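Local coordinates for foldase protein PrsA (Streptococcus pneumoniae, PDB 5TVL) that probably assists the folding of secreted proteins outside the cell membrane as a lipoprotein foldase with peptidyl-prolyl cis-trans isomerase activity, at residues D114-D119 with E228-V233; K97-A102 with S242-S247. One frame throughout, in Å; residues are numbered along the deposited sequence.

How the contacts relate
Contacts 1 and 2 lie about 20 Å apart, centre to centre. Helices 79-102 and 106-115 precede the four-stranded sheet that includes strands 120-127 and 207-216; helices 227-239 and 242-255 come after it. Segment 114-119 covers the end of helix 106-115 and the loop beyond, so contact 1 pairs the run from that helix into strand 120-127 with helix 227-239, which follows strand 207-216. Contact 2 pairs helix 79-102 with helix 242-255, its segments 140 residues apart at their closest ends. A salt bridge joins the contacts directly: K231 NZ from segment 228-233 stands 2.9 Å from E101 OE2 of segment 97-102. Contact 1 is partly buried, contact 2 buried.

Contact 1. Residues D114-D119 with E228-V233; sequences DEYTPD and EKLKTV
Y116 meets two consecutive residues of helix 227-239, touching L230 with the base of its side chain and K229 with its hydroxyl end. L230 CD2 lies 3.5 Å from Y116 CB and 3.8 Å from Y116 CG, so the methyl sits where the ring joins the chain. At the other end Y116 OH is 3.4 Å from K229 CD, a contact with the lysine's aliphatic part. CG of Y116 is anti to the backbone N (chi1 176°), which sends the ring from the loop toward the helix. The lysine chain runs extended until it bends at chi4 (74°); its NZ remains 4.4 Å from D119 OD2, too long for a salt bridge.

Further out, Y226 meets the Y116 ring with planes at about 45°, and Y116 OH and D170 OD1 make a weak hydrogen bond. L230 also packs on A112 and F113 of helix 106-115, whose end is marked by Y116 leaving helical backbone angles. The contact thus ties the chain leading into strand 120-127 to helix 227-239, which follows strand 207-216 in this PpiC-type isomerase. With no hydrogen bond between the segments, the join rests on van der Waals contact, leucine methyl on tyrosine base and hydroxyl against lysine methylene, to which the D119–K229 pair probably adds a modest electrostatic attraction.

Contact 2. Residues K97-A102 with S242-S247; sequences KKVAEA and STFVQS
F244 reaches from helix 242-255 to V99 and A100 of helix 79-102 and makes every close side-chain contact between the two segments. Before it in sequence, S242 and T243 turn to the second subunit, another copy of the protein: S242 OG hydrogen-bonds Q237 OE1 of that subunit, and T243 OG1 bonds D241 OD2 there. At F244 itself, CG stands anti to the backbone N (chi1 -168°), carrying the ring across a CA separation of 9.1 Å between A100 and F244. F244 CE2 comes within 4.1 Å of A100 CB, while F244 CZ lies 4.2 Å from V99 CG1; both approaches are oblique to the ring. K238 makes a cation-pi interaction with the same ring, and T243 of the second subunit packs on F244.

This is helix-to-helix packing between helix 79-102, upstream of strand 120-127, and helix 242-255, downstream of strand 207-216; within these two segments F244 alone spans the gap. V245, next along, adds contacts farther back on helix 79-102, with V92 and V96. One helical turn after F244, S247 OG donates a 2.6 Å hydrogen bond to F244 O, with a C=O···donor angle of 126° and the donor tilted 19° from the carbonyl plane.

Contact 1. Residues D114-D119 with E228-V233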
loop_
_atom_site.group_PDB
_atom_site.type_symbol
_atom_site.label_atom_id
_atom_site.label_comp_id
_atom_site.label_asym_id
_atom_site.label_seq_id
_atom_site.Cartn_x
_atom_site.Cartn_y
_atom_site.Cartn_z
ATOM N N ASP A 114 -13.441 -10.015 13.453
ATOM C CA ASP A 114 -13.968 -11.076 12.583
ATOM C C ASP A 114 -12.910 -11.581 11.593
ATOM O O ASP A 114 -12.699 -12.789 11.467
ATOM C CB ASP A 114 -15.205 -10.570 11.822
ATOM C CG ASP A 114 -15.917 -11.671 11.048
ATOM O OD1 ASP A 114 -16.343 -12.663 11.676
ATOM O OD2 ASP A 114 -16.065 -11.535 9.814
ATOM N N GLU A 115 -12.250 -10.648 10.908
ATOM C CA GLU A 115 -11.274 -10.968 9.856
ATOM C C GLU A 115 -9.909 -11.433 10.387
ATOM O O GLU A 115 -9.159 -12.099 9.665
ATOM C CB GLU A 115 -11.087 -9.759 8.926
ATOM C CG GLU A 115 -12.344 -9.378 8.149
ATOM C CD GLU A 115 -12.204 -8.078 7.372
ATOM O OE1 GLU A 115 -11.094 -7.784 6.872
ATOM O OE2 GLU A 115 -13.216 -7.354 7.251
ATOM N N TYR A 116 -9.594 -11.080 11.634
ATOM C CA TYR A 116 -8.308 -11.428 12.251
ATOM C C TYR A 116 -8.219 -12.914 12.599
ATOM O O TYR A 116 -9.180 -13.498 13.094
ATOM C CB TYR A 116 -8.085 -10.584 13.510
ATOM C CG TYR A 116 -6.831 -10.910 14.298
ATOM C CD1 TYR A 116 -5.596 -10.367 13.945
ATOM C CD2 TYR A 116 -6.887 -11.747 15.414
ATOM C CE1 TYR A 116 -4.449 -10.658 14.676
ATOM C CE2 TYR A 116 -5.750 -12.043 16.147
ATOM C CZ TYR A 116 -4.535 -11.499 15.776
ATOM O OH TYR A 116 -3.414 -11.798 16.511
ATOM N N THR A 117 -7.046 -13.495 12.347
ATOM C CA THR A 117 -6.723 -14.880 12.692
ATOM C C THR A 117 -5.520 -14.833 13.642
ATOM O O THR A 117 -4.526 -14.171 13.333
ATOM C CB THR A 117 -6.359 -15.700 11.438
ATOM O OG1 THR A 117 -7.318 -15.451 10.404
ATOM C CG2 THR A 117 -6.326 -17.190 11.736
ATOM N N PRO A 118 -5.596 -15.531 14.797
ATOM C CA PRO A 118 -4.557 -15.392 15.825
ATOM C C PRO A 118 -3.228 -16.058 15.465
ATOM O O PRO A 118 -3.114 -16.694 14.413
ATOM C CB PRO A 118 -5.191 -16.069 17.041
ATOM C CG PRO A 118 -6.041 -17.136 16.446
ATOM C CD PRO A 118 -6.603 -16.539 15.185
ATOM N N ASP A 119 -2.236 -15.898 16.342
ATOM C CA ASP A 119 -0.884 -16.416 16.105
ATOM C C ASP A 119 -0.887 -17.913 15.803
ATOM O O ASP A 119 -1.498 -18.695 16.526
ATOM C CB ASP A 119 0.055 -16.128 17.297
ATOM C CG ASP A 119 0.721 -14.755 17.215
ATOM O OD1 ASP A 119 1.258 -14.402 16.143
ATOM O OD2 ASP A 119 0.728 -14.031 18.233
ATOM N N GLU A 228 -5.476 -4.878 21.350
ATOM C CA GLU A 228 -4.278 -4.096 21.019
ATOM C C GLU A 228 -3.743 -4.371 19.613
ATOM O O GLU A 228 -3.375 -3.435 18.897
ATOM C CB GLU A 228 -3.174 -4.329 22.060
ATOM C CG GLU A 228 -3.513 -3.801 23.449
ATOM C CD GLU A 228 -3.640 -2.287 23.490
ATOM O OE1 GLU A 228 -2.660 -1.594 23.138
ATOM O OE2 GLU A 228 -4.721 -1.790 23.870
ATOM N N LYS A 229 -3.692 -5.646 19.226
ATOM C CA LYS A 229 -3.279 -6.023 17.868
ATOM C C LYS A 229 -4.279 -5.535 16.812
ATOM O O LYS A 229 -3.877 -5.145 15.712
ATOM C CB LYS A 229 -3.074 -7.534 17.748
ATOM C CG LYS A 229 -1.849 -8.051 18.488
ATOM C CD LYS A 229 -1.608 -9.524 18.187
ATOM C CE LYS A 229 -0.232 -9.998 18.639
ATOM N NZ LYS A 229 -0.126 -10.143 20.116
ATOM N N LEU A 230 -5.569 -5.550 17.151
ATOM C CA LEU A 230 -6.613 -5.013 16.269
ATOM C C LEU A 230 -6.580 -3.485 16.198
ATOM O O LEU A 230 -6.877 -2.907 15.156
ATOM C CB LEU A 230 -7.999 -5.479 16.719
ATOM C CG LEU A 230 -8.237 -6.990 16.688
ATOM C CD1 LEU A 230 -9.575 -7.323 17.335
ATOM C CD2 LEU A 230 -8.166 -7.535 15.268
ATOM N N LYS A 231 -6.235 -2.841 17.312
ATOM C CA LYS A 231 -6.069 -1.388 17.360
ATOM C C LYS A 231 -4.938 -0.918 16.436
ATOM O O LYS A 231 -5.117 0.053 15.704
ATOM C CB LYS A 231 -5.820 -0.923 18.804
ATOM C CG LYS A 231 -5.751 0.585 19.003
ATOM C CD LYS A 231 -5.880 0.941 20.478
ATOM C CE LYS A 231 -5.521 2.390 20.767
ATOM N NZ LYS A 231 -4.063 2.559 21.018
ATOM N N THR A 232 -3.798 -1.613 16.456
ATOM C CA THR A 232 -2.630 -1.217 15.648
ATOM C C THR A 232 -2.856 -1.357 14.139
ATOM O O THR A 232 -2.408 -0.500 13.373
ATOM C CB THR A 232 -1.352 -2.002 16.026
ATOM O OG1 THR A 232 -1.601 -3.409 15.942
ATOM C CG2 THR A 232 -0.888 -1.644 17.433
ATOM N N VAL A 233 -3.536 -2.425 13.720
ATOM C CA VAL A 233 -3.796 -2.661 12.285
ATOM C C VAL A 233 -4.798 -1.666 11.688
ATOM O O VAL A 233 -4.672 -1.295 10.519
ATOM C CB VAL A 233 -4.235 -4.117 11.960
ATOM C CG1 VAL A 233 -3.156 -5.109 12.384
ATOM C CG2 VAL A 233 -5.586 -4.478 12.573
#

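Contact 2. Residues K97-A102 with S242-S247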
loop_
_atom_site.group_PDB
_atom_site.type_symbol
_atom_site.label_atom_id
_atom_site.label_comp_id
_atom_site.label_asym_id
_atom_site.label_seq_id
_atom_site.Cartn_x
_atom_site.Cartn_y
_atom_site.Cartn_z
ATOM N N LYS A 97 -2.579 9.808 14.065
ATOM C CA LYS A 97 -2.814 8.715 15.021
ATOM C C LYS A 97 -3.888 9.069 16.058
ATOM O O LYS A 97 -4.683 8.210 16.423
ATOM C CB LYS A 97 -1.509 8.319 15.724
ATOM C CG LYS A 97 -1.558 7.011 16.506
ATOM C CD LYS A 97 -0.241 6.771 17.234
ATOM C CE LYS A 97 -0.276 5.546 18.135
ATOM N NZ LYS A 97 -0.085 4.276 17.388
ATOM N N LYS A 98 -3.912 10.320 16.524
ATOM C CA LYS A 98 -4.916 10.775 17.508
ATOM C C LYS A 98 -6.344 10.750 16.968
ATOM O O LYS A 98 -7.257 10.275 17.652
ATOM C CB LYS A 98 -4.624 12.200 17.995
ATOM C CG LYS A 98 -3.425 12.323 18.911
ATOM C CD LYS A 98 -3.436 13.663 19.624
ATOM C CE LYS A 98 -2.196 13.854 20.482
ATOM N NZ LYS A 98 -2.201 15.171 21.179
ATOM N N VAL A 99 -6.533 11.280 15.759
ATOM C CA VAL A 99 -7.866 11.360 15.150
ATOM C C VAL A 99 -8.351 9.961 14.744
ATOM O O VAL A 99 -9.540 9.655 14.874
ATOM C CB VAL A 99 -7.907 12.352 13.956
ATOM C CG1 VAL A 99 -9.287 12.369 13.301
ATOM C CG2 VAL A 99 -7.538 13.758 14.417
ATOM N N ALA A 100 -7.432 9.116 14.272
ATOM C CA ALA A 100 -7.744 7.715 13.968
ATOM C C ALA A 100 -8.184 6.956 15.222
ATOM O O ALA A 100 -9.156 6.209 15.177
ATOM C CB ALA A 100 -6.546 7.028 13.327
ATOM N N GLU A 101 -7.459 7.153 16.325
ATOM C CA GLU A 101 -7.847 6.624 17.643
ATOM C C GLU A 101 -9.206 7.163 18.110
ATOM O O GLU A 101 -10.030 6.406 18.624
ATOM C CB GLU A 101 -6.782 6.945 18.705
ATOM C CG GLU A 101 -5.575 6.022 18.682
ATOM C CD GLU A 101 -4.555 6.353 19.759
ATOM O OE1 GLU A 101 -4.124 7.525 19.846
ATOM O OE2 GLU A 101 -4.175 5.436 20.517
ATOM N N ALA A 102 -9.420 8.467 17.929
ATOM C CA ALA A 102 -10.679 9.128 18.305
ATOM C C ALA A 102 -11.884 8.693 17.461
ATOM O O ALA A 102 -13.013 8.725 17.947
ATOM C CB ALA A 102 -10.518 10.641 18.233
ATOM N N SER A 242 -3.364 8.158 2.183
ATOM C CA SER A 242 -3.016 9.524 1.788
ATOM C C SER A 242 -4.201 10.479 1.852
ATOM O O SER A 242 -4.032 11.643 2.200
ATOM C CB SER A 242 -2.423 9.539 0.381
ATOM O OG SER A 242 -2.109 10.860 -0.023
ATOM N N THR A 243 -5.389 9.985 1.509
ATOM C CA THR A 243 -6.616 10.781 1.570
ATOM C C THR A 243 -6.930 11.210 3.003
ATOM O O THR A 243 -7.348 12.348 3.235
ATOM C CB THR A 243 -7.819 9.997 1.007
ATOM O OG1 THR A 243 -7.502 9.502 -0.299
ATOM C CG2 THR A 243 -9.059 10.883 0.919
ATOM N N PHE A 244 -6.727 10.292 3.951
ATOM C CA PHE A 244 -6.962 10.559 5.370
ATOM C C PHE A 244 -5.984 11.595 5.925
ATOM O O PHE A 244 -6.400 12.548 6.579
ATOM C CB PHE A 244 -6.881 9.264 6.189
ATOM C CG PHE A 244 -7.388 9.409 7.598
ATOM C CD1 PHE A 244 -8.734 9.680 7.836
ATOM C CD2 PHE A 244 -6.529 9.281 8.687
ATOM C CE1 PHE A 244 -9.214 9.821 9.129
ATOM C CE2 PHE A 244 -7.005 9.423 9.982
ATOM C CZ PHE A 244 -8.348 9.692 10.203
ATOM N N VAL A 245 -4.695 11.413 5.637
ATOM C CA VAL A 245 -3.636 12.321 6.114
ATOM C C VAL A 245 -3.883 13.739 5.590
ATOM O O VAL A 245 -3.795 14.707 6.350
ATOM C CB VAL A 245 -2.219 11.826 5.697
ATOM C CG1 VAL A 245 -1.142 12.860 6.019
ATOM C CG2 VAL A 245 -1.881 10.505 6.381
ATOM N N GLN A 246 -4.199 13.838 4.299
ATOM C CA GLN A 246 -4.536 15.113 3.651
ATOM C C GLN A 246 -5.738 15.803 4.292
ATOM O O GLN A 246 -5.743 17.028 4.428
ATOM C CB GLN A 246 -4.810 14.909 2.153
ATOM C CG GLN A 246 -3.573 14.576 1.327
ATOM C CD GLN A 246 -2.698 15.782 1.047
ATOM O OE1 GLN A 246 -3.172 16.794 0.532
ATOM N NE2 GLN A 246 -1.409 15.677 1.371
ATOM N N SER A 247 -6.750 15.021 4.678
ATOM C CA SER A 247 -7.941 15.571 5.340
ATOM C C SER A 247 -7.602 16.147 6.722
ATOM O O SER A 247 -8.106 17.210 7.081
ATOM C CB SER A 247 -9.073 14.532 5.437
ATOM O OG SER A 247 -8.828 13.570 6.451
#